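Local coordinates for toxin 2A (Paenibacillus larvae, PDB 5URP), which probably acts as a virulence factor by transferring the ADP-ribose group of NAD+ onto a protein of the host, at residues 144-149 against 194-199; 55-60 against 180-185; 24-29 against 151-156. One frame throughout, in Å; residues are numbered along the deposited sequence.

Contact 1 (144-149 against 194-199); sequences LERGYL and PRDTKY
Two neighbouring connections between the β-sheets of the ADP-ribosyltransferase fold meet here, with Glu-145 against Thr-197 and Tyr-148 against Arg-195: 144-149 leads from strand 142-145 to strand 149-152, and 194-199 from strand 190-193 into strand 197-207. Glu-145 N donates almost straight to Thr-197 O (3.0 Å, 172°). The following bond, from Asp-196 N to Glu-145 O, is weak and bent to 118°. Asp-196 has a positive phi (61°), which aspartate tolerates better than most residues. Where the chains part, water 3 accepts from Thr-197 N (3.0 Å) beside Gly-147 O and Pro-194 O. Arg-195 lays CB over one face of the Tyr-148 ring, 4.1 Å from its centroid, then runs extended past the phenol, with CD 4.1 Å from Tyr-148 OH. Both polar ends reach Asp-89, and Arg-195 NH1 also gives a bond to water 2 at the guanidinium edge. Glu-145 OE1 takes Gly-147 N (3.0 Å) and the charge of Arg-71, while its OE2 reaches Tyr-199 OH through water 1. The buried carboxylate is thus gripped on both oxygens, which probably favours its ionised form, and the same carboxylate holds the backbone N-H of Gly-147 two residues on.

Contact 2 (55-60 against 180-185); sequences QITLYT and DPISYY
Thr-60 holds OG1 between its backbone N and carbonyl carbon (chi1 66°), whereas Thr-57 has its OG1 anti to the carbonyl carbon (chi1 -63°); from neighbouring turns of the helix the two hydroxyls reach different peptide groups of 180-185. Thr-60 OG1 accepts a practically straight bond from Tyr-184 N (2.8 Å, 175°) and passes its own proton back to Thr-57 O (2.7 Å), so its rotation is set from two directions. Thr-57 OG1 donates to Ile-182 O at 2.7 Å, although Lys-53 O shares this hydroxyl. Threonine suits both places, being small enough to let the chains close up and polar enough to bond main-chain groups. The segment 180-185 belongs to the loop between strands 177-178 and 190-193, consistent with the ARTT (ADP-ribosylating toxin turn-turn) loop of related toxins, and here it is pinned to helix 50-61. Within it Ser-183 OG accepts from Tyr-185 N, an ST turn. On one flank Ile-182 CD1 packs on Ile-56 CG2 at 3.6 Å, a branched apolar pair beside Tyr-41 and Trp-44 of helix 30-45. On another, Tyr-185 brings its ring edge to Thr-60 O (CE2 at 3.3 Å), while the Tyr-184 ring turns an edge to the face of Tyr-185.

Contact 3 (24-29 against 151-156); sequences IDFRID and TSLVNG
Phe-26 meets Leu-153 and Val-154 from its first side-chain carbon onward. CB lies 3.6 Å from Leu-153 O and 4.2 Å from Val-154 CG1. With CG anti to the carbonyl carbon (chi1 -67°), the ring swings alongside Leu-153, and CD2 comes to 4.3 Å from Leu-153 CB, while Leu-153 O lies at the ring edge. Further out, CE2 and CZ lie beneath the methyl of Ile-24, whose CG2 covers that face at 3.4 Å from CZ. A flat apolar ring suits this place, with Ile-24 over one face and helix 30-45 also against it. The backbone of Phe-26 is tied in as well: water 4 accepts from Phe-26 N and donates to Leu-153 O (2.7 Å), bridging the segments. One residue on, Arg-27 O receives Asn-155 N (2.9 Å, 166°), supported by a CA-H...O contact from Val-154. This carbonyl is offered by a type II' turn from Phe-26 to Asp-29, closed by Asp-29 N bonding to Phe-26 O at 2.8 Å. Arg-27 takes the positive phi (57°) of that turn, a place where glycine is common, and Asp-25 OD1 holds its N-H in an Asx turn. Asp-29 then N-caps helix 30-45, its OD1 taking Lys-32 N, as the short acidic side chain of aspartate suits. The turn therefore lies just ahead of helix 30-45, with Phe-26 against Ala-33 and Trp-36. Ile-24 pairs through its backbone with Thr-102 of strand 101-107. The other segment runs out of strand 149-152, whose Thr-151 and Ser-152 end the Ser-Thr-Ser sequence known in this toxin class.

From the N terminus, 24-29 opens contact 3, and helix 30-45 follows at once; 55-60 opens contact 2 on helix 50-61. The chain then forms further helices and strand 101-107 before 144-149 opens contact 1. The loops close in the order in which they opened: 151-156 ends contact 3, 180-185 ends contact 2 and 194-199 ends contact 1. Every pair therefore crosses and none nests. Contact 3 holds the N-terminal turn to the end of strand 149-152, contact 2 ties helix 50-61 to the loop before strand 190-193, and contact 1 pairs two connections between the five-stranded sheet and that of strands 149-152 and 190-193. Contacts 1 and 2 touch, Tyr-148 CB lying 3.6 Å from Tyr-59 OH.

Contact 1 (144-149 against 194-199)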
loop_
_atom_site.group_PDB
_atom_site.type_symbol
_atom_site.label_atom_id
_atom_site.label_comp_id
_atom_site.label_asym_id
_atom_site.label_seq_id
_atom_site.Cartn_x
_atom_site.Cartn_y
_atom_site.Cartn_z
ATOM N N LEU A 144 1.152 11.431 3.680
ATOM C CA LEU A 144 2.428 10.860 4.108
ATOM C C LEU A 144 2.112 9.661 4.985
ATOM O O LEU A 144 1.454 9.809 6.019
ATOM C CB LEU A 144 3.276 11.881 4.880
ATOM C CG LEU A 144 4.451 11.353 5.715
ATOM C CD1 LEU A 144 5.478 10.781 4.814
ATOM C CD2 LEU A 144 5.041 12.470 6.583
ATOM N N GLU A 145 2.553 8.480 4.569
ATOM C CA GLU A 145 2.337 7.249 5.322
ATOM C C GLU A 145 3.586 6.914 6.126
ATOM O O GLU A 145 4.628 6.587 5.553
ATOM C CB GLU A 145 1.976 6.110 4.373
ATOM C CG GLU A 145 1.818 4.772 5.053
ATOM C CD GLU A 145 0.813 4.795 6.191
ATOM O OE1 GLU A 145 1.189 4.411 7.324
ATOM O OE2 GLU A 145 -0.349 5.189 5.950
ATOM N N ARG A 146 3.465 6.959 7.456
ATOM C CA ARG A 146 4.607 6.692 8.323
ATOM C C ARG A 146 4.969 5.215 8.412
ATOM O O ARG A 146 6.142 4.894 8.586
ATOM C CB ARG A 146 4.331 7.274 9.703
ATOM C CG ARG A 146 4.210 8.810 9.594
ATOM C CD ARG A 146 4.253 9.567 10.902
ATOM N NE ARG A 146 3.769 10.933 10.696
ATOM C CZ ARG A 146 3.999 11.957 11.510
ATOM N NH1 ARG A 146 4.738 11.801 12.604
ATOM N NH2 ARG A 146 3.497 13.149 11.213
ATOM N N GLY A 147 3.991 4.292 8.331
ATOM C CA GLY A 147 4.332 2.883 8.241
ATOM C C GLY A 147 4.809 2.513 6.855
ATOM O O GLY A 147 4.848 3.334 5.948
ATOM N N TYR A 148 5.152 1.234 6.665
ATOM C CA TYR A 148 5.315 0.752 5.303
ATOM C C TYR A 148 3.966 0.736 4.582
ATOM O O TYR A 148 2.899 0.650 5.194
ATOM C CB TYR A 148 5.950 -0.644 5.294
ATOM C CG TYR A 148 7.333 -0.656 5.886
ATOM C CD1 TYR A 148 8.452 -0.260 5.133
ATOM C CD2 TYR A 148 7.521 -0.996 7.209
ATOM C CE1 TYR A 148 9.720 -0.256 5.705
ATOM C CE2 TYR A 148 8.765 -0.984 7.794
ATOM C CZ TYR A 148 9.865 -0.610 7.045
ATOM O OH TYR A 148 11.057 -0.621 7.687
ATOM N N LEU A 149 4.019 0.814 3.270
ATOM C CA LEU A 149 2.818 0.887 2.450
ATOM C C LEU A 149 2.709 -0.399 1.642
ATOM O O LEU A 149 3.361 -0.568 0.610
ATOM C CB LEU A 149 2.860 2.134 1.572
ATOM C CG LEU A 149 1.586 2.507 0.834
ATOM C CD1 LEU A 149 0.414 2.678 1.783
ATOM C CD2 LEU A 149 1.825 3.807 0.053
ATOM N N PRO A 194 8.441 1.756 0.563
ATOM C CA PRO A 194 9.138 2.226 1.756
ATOM C C PRO A 194 8.230 2.965 2.711
ATOM O O PRO A 194 7.204 3.527 2.318
ATOM C CB PRO A 194 10.195 3.193 1.182
ATOM C CG PRO A 194 10.386 2.771 -0.227
ATOM C CD PRO A 194 9.095 2.179 -0.688
ATOM N N ARG A 195 8.611 2.949 3.983
ATOM C CA ARG A 195 7.963 3.823 4.941
ATOM C C ARG A 195 8.220 5.290 4.580
ATOM O O ARG A 195 9.142 5.614 3.841
ATOM C CB ARG A 195 8.447 3.502 6.352
ATOM C CG ARG A 195 9.850 3.948 6.701
ATOM C CD ARG A 195 10.273 3.351 8.037
ATOM N NE ARG A 195 11.653 3.664 8.364
ATOM C CZ ARG A 195 12.055 4.729 9.041
ATOM N NH1 ARG A 195 11.190 5.642 9.480
ATOM N NH2 ARG A 195 13.345 4.885 9.278
ATOM N N ASP A 196 7.359 6.163 5.102
ATOM C CA ASP A 196 7.370 7.590 4.810
ATOM C C ASP A 196 7.139 7.885 3.328
ATOM O O ASP A 196 7.655 8.878 2.792
ATOM C CB ASP A 196 8.683 8.211 5.295
ATOM C CG ASP A 196 8.798 8.237 6.812
ATOM O OD1 ASP A 196 7.771 8.428 7.487
ATOM O OD2 ASP A 196 9.932 8.142 7.334
ATOM N N THR A 197 6.349 7.050 2.650
ATOM C CA THR A 197 5.988 7.336 1.272
ATOM C C THR A 197 5.034 8.522 1.215
ATOM O O THR A 197 4.078 8.621 1.991
ATOM C CB THR A 197 5.366 6.103 0.598
ATOM O OG1 THR A 197 6.395 5.147 0.297
ATOM C CG2 THR A 197 4.657 6.478 -0.709
ATOM N N LYS A 198 5.314 9.418 0.276
ATOM C CA LYS A 198 4.495 10.582 -0.018
ATOM C C LYS A 198 3.674 10.278 -1.256
ATOM O O LYS A 198 4.213 9.787 -2.245
ATOM C CB LYS A 198 5.375 11.813 -0.284
ATOM C CG LYS A 198 6.071 12.361 0.928
ATOM C CD LYS A 198 7.032 13.464 0.496
ATOM C CE LYS A 198 7.483 14.335 1.656
ATOM N NZ LYS A 198 8.246 15.556 1.216
ATOM N N TYR A 199 2.368 10.532 -1.199
ATOM C CA TYR A 199 1.552 10.333 -2.381
ATOM C C TYR A 199 0.541 11.460 -2.505
ATOM O O TYR A 199 -0.034 11.922 -1.516
ATOM C CB TYR A 199 0.892 8.933 -2.372
ATOM C CG TYR A 199 0.040 8.531 -1.191
ATOM C CD1 TYR A 199 0.608 8.116 0.011
ATOM C CD2 TYR A 199 -1.335 8.472 -1.311
ATOM C CE1 TYR A 199 -0.185 7.701 1.078
ATOM C CE2 TYR A 199 -2.130 8.044 -0.256
ATOM C CZ TYR A 199 -1.552 7.670 0.928
ATOM O OH TYR A 199 -2.357 7.259 1.957
HETATM O O HOH W 1 -1.426 7.419 4.537
HETATM O O HOH W 2 8.290 6.232 9.350
HETATM O O HOH W 3 4.842 4.602 3.393
#

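Contact 2 (55-60 against 180-185)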
loop_
_atom_site.group_PDB
_atom_site.type_symbol
_atom_site.label_atom_id
_atom_site.label_comp_id
_atom_site.label_asym_id
_atom_site.label_seq_id
_atom_site.Cartn_x
_atom_site.Cartn_y
_atom_site.Cartn_z
ATOM N N GLN A 55 13.033 -10.896 7.498
ATOM C CA GLN A 55 12.255 -9.798 8.070
ATOM C C GLN A 55 11.111 -9.387 7.170
ATOM O O GLN A 55 10.047 -9.003 7.674
ATOM C CB GLN A 55 13.149 -8.587 8.377
ATOM C CG GLN A 55 14.129 -8.818 9.486
ATOM C CD GLN A 55 13.474 -9.166 10.824
ATOM O OE1 GLN A 55 12.299 -8.847 11.082
ATOM N NE2 GLN A 55 14.225 -9.852 11.670
ATOM N N ILE A 56 11.298 -9.450 5.847
ATOM C CA ILE A 56 10.199 -9.192 4.933
ATOM C C ILE A 56 9.089 -10.216 5.159
ATOM O O ILE A 56 7.913 -9.862 5.277
ATOM C CB ILE A 56 10.687 -9.202 3.476
ATOM C CG1 ILE A 56 11.550 -7.954 3.252
ATOM C CG2 ILE A 56 9.532 -9.250 2.482
ATOM C CD1 ILE A 56 12.374 -8.001 2.020
ATOM N N THR A 57 9.451 -11.494 5.225
ATOM C CA THR A 57 8.446 -12.535 5.487
ATOM C C THR A 57 7.704 -12.249 6.785
ATOM O O THR A 57 6.458 -12.318 6.844
ATOM C CB THR A 57 9.110 -13.916 5.529
ATOM O OG1 THR A 57 9.692 -14.223 4.245
ATOM C CG2 THR A 57 8.079 -14.995 5.869
ATOM N N LEU A 58 8.441 -11.904 7.834
ATOM C CA LEU A 58 7.810 -11.694 9.138
ATOM C C LEU A 58 6.905 -10.480 9.128
ATOM O O LEU A 58 5.858 -10.477 9.789
ATOM C CB LEU A 58 8.858 -11.571 10.225
ATOM C CG LEU A 58 9.641 -12.847 10.513
ATOM C CD1 LEU A 58 10.688 -12.518 11.541
ATOM C CD2 LEU A 58 8.727 -13.999 10.981
ATOM N N TYR A 59 7.288 -9.436 8.393
ATOM C CA TYR A 59 6.410 -8.298 8.212
ATOM C C TYR A 59 5.105 -8.729 7.554
ATOM O O TYR A 59 4.021 -8.345 8.002
ATOM C CB TYR A 59 7.141 -7.204 7.382
ATOM C CG TYR A 59 6.203 -6.121 6.905
ATOM C CD1 TYR A 59 5.903 -5.035 7.711
ATOM C CD2 TYR A 59 5.577 -6.205 5.665
ATOM C CE1 TYR A 59 5.015 -4.053 7.286
ATOM C CE2 TYR A 59 4.667 -5.252 5.258
ATOM C CZ TYR A 59 4.405 -4.178 6.067
ATOM O OH TYR A 59 3.504 -3.242 5.644
ATOM N N THR A 60 5.187 -9.509 6.469
ATOM C CA THR A 60 3.960 -9.902 5.774
ATOM C C THR A 60 3.099 -10.798 6.655
ATOM O O THR A 60 1.877 -10.824 6.493
ATOM C CB THR A 60 4.248 -10.613 4.444
ATOM O OG1 THR A 60 4.898 -11.871 4.644
ATOM C CG2 THR A 60 5.033 -9.689 3.426
ATOM N N ASP A 180 5.633 -11.169 -2.973
ATOM C CA ASP A 180 4.796 -12.373 -2.940
ATOM C C ASP A 180 5.586 -13.674 -2.858
ATOM O O ASP A 180 5.122 -14.609 -2.183
ATOM C CB ASP A 180 3.891 -12.389 -4.182
ATOM C CG ASP A 180 2.782 -13.427 -4.075
ATOM O OD1 ASP A 180 1.777 -13.120 -3.406
ATOM O OD2 ASP A 180 2.937 -14.521 -4.669
ATOM N N PRO A 181 6.739 -13.825 -3.519
ATOM C CA PRO A 181 7.433 -15.116 -3.455
ATOM C C PRO A 181 7.971 -15.470 -2.079
ATOM O O PRO A 181 8.265 -16.654 -1.848
ATOM C CB PRO A 181 8.556 -14.959 -4.487
ATOM C CG PRO A 181 8.043 -13.912 -5.445
ATOM C CD PRO A 181 7.314 -12.940 -4.555
ATOM N N ILE A 182 8.106 -14.504 -1.161
ATOM C CA ILE A 182 8.515 -14.791 0.214
ATOM C C ILE A 182 7.482 -14.325 1.229
ATOM O O ILE A 182 7.718 -14.408 2.436
ATOM C CB ILE A 182 9.907 -14.210 0.544
ATOM C CG1 ILE A 182 9.933 -12.679 0.384
ATOM C CG2 ILE A 182 10.982 -14.889 -0.305
ATOM C CD1 ILE A 182 11.235 -12.039 0.930
ATOM N N SER A 183 6.293 -13.958 0.774
ATOM C CA SER A 183 5.271 -13.498 1.684
ATOM C C SER A 183 4.713 -14.677 2.465
ATOM O O SER A 183 4.658 -15.800 1.974
ATOM C CB SER A 183 4.117 -12.857 0.930
ATOM O OG SER A 183 3.106 -12.491 1.861
ATOM N N TYR A 184 4.273 -14.377 3.670
ATOM C CA TYR A 184 3.532 -15.346 4.469
ATOM C C TYR A 184 2.159 -15.654 3.873
ATOM O O TYR A 184 1.561 -16.698 4.221
ATOM C CB TYR A 184 3.398 -14.803 5.883
ATOM C CG TYR A 184 2.881 -15.822 6.858
ATOM C CD1 TYR A 184 3.724 -16.753 7.404
ATOM C CD2 TYR A 184 1.541 -15.859 7.220
ATOM C CE1 TYR A 184 3.247 -17.719 8.310
ATOM C CE2 TYR A 184 1.048 -16.808 8.096
ATOM C CZ TYR A 184 1.900 -17.740 8.647
ATOM O OH TYR A 184 1.459 -18.684 9.528
ATOM N N TYR A 185 1.632 -14.766 3.019
ATOM C CA TYR A 185 0.323 -14.907 2.375
ATOM C C TYR A 185 0.494 -14.868 0.859
ATOM O O TYR A 185 0.130 -13.884 0.193
ATOM C CB TYR A 185 -0.631 -13.813 2.840
ATOM C CG TYR A 185 -0.929 -13.838 4.314
ATOM C CD1 TYR A 185 -1.771 -14.786 4.846
ATOM C CD2 TYR A 185 -0.372 -12.905 5.189
ATOM C CE1 TYR A 185 -2.057 -14.819 6.193
ATOM C CE2 TYR A 185 -0.679 -12.915 6.527
ATOM C CZ TYR A 185 -1.510 -13.880 7.032
ATOM O OH TYR A 185 -1.855 -13.950 8.379
#

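Contact 3 (24-29 against 151-156)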
loop_
_atom_site.group_PDB
_atom_site.type_symbol
_atom_site.label_atom_id
_atom_site.label_comp_id
_atom_site.label_asym_id
_atom_site.label_seq_id
_atom_site.Cartn_x
_atom_site.Cartn_y
_atom_site.Cartn_z
ATOM N N ILE A 24 1.732 0.389 -16.602
ATOM C CA ILE A 24 1.203 -0.964 -16.451
ATOM C C ILE A 24 0.102 -0.943 -15.408
ATOM O O ILE A 24 0.300 -0.450 -14.290
ATOM C CB ILE A 24 2.303 -1.946 -16.023
ATOM C CG1 ILE A 24 3.453 -1.988 -17.041
ATOM C CG2 ILE A 24 1.712 -3.337 -15.821
ATOM C CD1 ILE A 24 4.647 -2.729 -16.496
ATOM N N ASP A 25 -1.034 -1.553 -15.733
ATOM C CA ASP A 25 -2.119 -1.710 -14.769
ATOM C C ASP A 25 -2.754 -3.067 -15.045
ATOM O O ASP A 25 -3.362 -3.253 -16.100
ATOM C CB ASP A 25 -3.119 -0.563 -14.906
ATOM C CG ASP A 25 -4.317 -0.689 -13.990
ATOM O OD1 ASP A 25 -4.377 -1.609 -13.140
ATOM O OD2 ASP A 25 -5.204 0.165 -14.127
ATOM N N PHE A 26 -2.538 -4.014 -14.138
ATOM C CA PHE A 26 -3.012 -5.381 -14.299
ATOM C C PHE A 26 -4.478 -5.550 -13.942
ATOM O O PHE A 26 -5.052 -6.589 -14.275
ATOM C CB PHE A 26 -2.155 -6.316 -13.448
ATOM C CG PHE A 26 -0.730 -6.415 -13.930
ATOM C CD1 PHE A 26 -0.440 -7.017 -15.131
ATOM C CD2 PHE A 26 0.304 -5.886 -13.183
ATOM C CE1 PHE A 26 0.875 -7.089 -15.584
ATOM C CE2 PHE A 26 1.615 -5.959 -13.640
ATOM C CZ PHE A 26 1.885 -6.553 -14.813
ATOM N N ARG A 27 -5.096 -4.553 -13.315
ATOM C CA ARG A 27 -6.524 -4.563 -12.978
ATOM C C ARG A 27 -6.778 -5.799 -12.123
ATOM O O ARG A 27 -6.327 -5.808 -10.968
ATOM C CB ARG A 27 -7.373 -4.431 -14.246
ATOM C CG ARG A 27 -7.211 -3.059 -14.935
ATOM C CD ARG A 27 -8.214 -2.838 -16.064
ATOM N NE ARG A 27 -9.603 -2.965 -15.622
ATOM C CZ ARG A 27 -10.355 -1.966 -15.161
ATOM N NH1 ARG A 27 -9.866 -0.735 -15.069
ATOM N NH2 ARG A 27 -11.608 -2.203 -14.788
ATOM N N ILE A 28 -7.515 -6.807 -12.592
ATOM C CA ILE A 28 -7.743 -8.015 -11.784
ATOM C C ILE A 28 -7.030 -9.237 -12.359
ATOM O O ILE A 28 -7.305 -10.364 -11.938
ATOM C CB ILE A 28 -9.250 -8.297 -11.620
ATOM C CG1 ILE A 28 -9.914 -8.498 -12.975
ATOM C CG2 ILE A 28 -9.918 -7.158 -10.858
ATOM C CD1 ILE A 28 -11.372 -9.060 -12.854
ATOM N N ASP A 29 -6.114 -9.046 -13.311
ATOM C CA ASP A 29 -5.503 -10.176 -14.023
ATOM C C ASP A 29 -4.322 -10.686 -13.208
ATOM O O ASP A 29 -3.170 -10.297 -13.410
ATOM C CB ASP A 29 -5.085 -9.781 -15.435
ATOM C CG ASP A 29 -4.655 -10.966 -16.281
ATOM O OD1 ASP A 29 -4.241 -12.011 -15.723
ATOM O OD2 ASP A 29 -4.717 -10.857 -17.522
ATOM N N THR A 151 0.709 -2.758 -0.792
ATOM C CA THR A 151 -0.221 -2.603 -1.897
ATOM C C THR A 151 -0.201 -3.903 -2.685
ATOM O O THR A 151 0.579 -4.806 -2.381
ATOM C CB THR A 151 0.176 -1.440 -2.813
ATOM O OG1 THR A 151 1.342 -1.795 -3.553
ATOM C CG2 THR A 151 0.439 -0.180 -2.007
ATOM N N SER A 152 -1.078 -4.021 -3.680
ATOM C CA SER A 152 -1.145 -5.209 -4.524
ATOM C C SER A 152 -1.112 -4.833 -5.997
ATOM O O SER A 152 -1.667 -3.807 -6.419
ATOM C CB SER A 152 -2.443 -6.024 -4.252
ATOM O OG SER A 152 -2.494 -7.192 -5.069
ATOM N N LEU A 153 -0.516 -5.716 -6.803
ATOM C CA LEU A 153 -0.539 -5.537 -8.250
ATOM C C LEU A 153 -1.929 -5.704 -8.838
ATOM O O LEU A 153 -2.175 -5.281 -9.973
ATOM C CB LEU A 153 0.399 -6.530 -8.931
ATOM C CG LEU A 153 1.892 -6.318 -8.795
ATOM C CD1 LEU A 153 2.599 -7.459 -9.521
ATOM C CD2 LEU A 153 2.291 -4.975 -9.392
ATOM N N VAL A 154 -2.834 -6.343 -8.114
ATOM C CA VAL A 154 -4.191 -6.488 -8.618
ATOM C C VAL A 154 -5.172 -5.918 -7.603
ATOM O O VAL A 154 -4.903 -5.794 -6.398
ATOM C CB VAL A 154 -4.578 -7.945 -8.979
ATOM C CG1 VAL A 154 -3.747 -8.422 -10.129
ATOM C CG2 VAL A 154 -4.485 -8.835 -7.787
ATOM N N ASN A 155 -6.351 -5.606 -8.120
ATOM C CA ASN A 155 -7.452 -5.101 -7.315
ATOM C C ASN A 155 -8.223 -6.319 -6.820
ATOM O O ASN A 155 -9.213 -6.726 -7.411
ATOM C CB ASN A 155 -8.310 -4.167 -8.147
ATOM C CG ASN A 155 -9.400 -3.523 -7.366
ATOM O OD1 ASN A 155 -9.479 -3.630 -6.143
ATOM N ND2 ASN A 155 -10.286 -2.862 -8.082
ATOM N N GLY A 156 -7.717 -6.910 -5.727
ATOM C CA GLY A 156 -8.181 -8.224 -5.295
ATOM C C GLY A 156 -9.545 -8.172 -4.637
ATOM O O GLY A 156 -10.033 -7.104 -4.231
HETATM O O HOH W 4 -1.312 -3.420 -11.734
#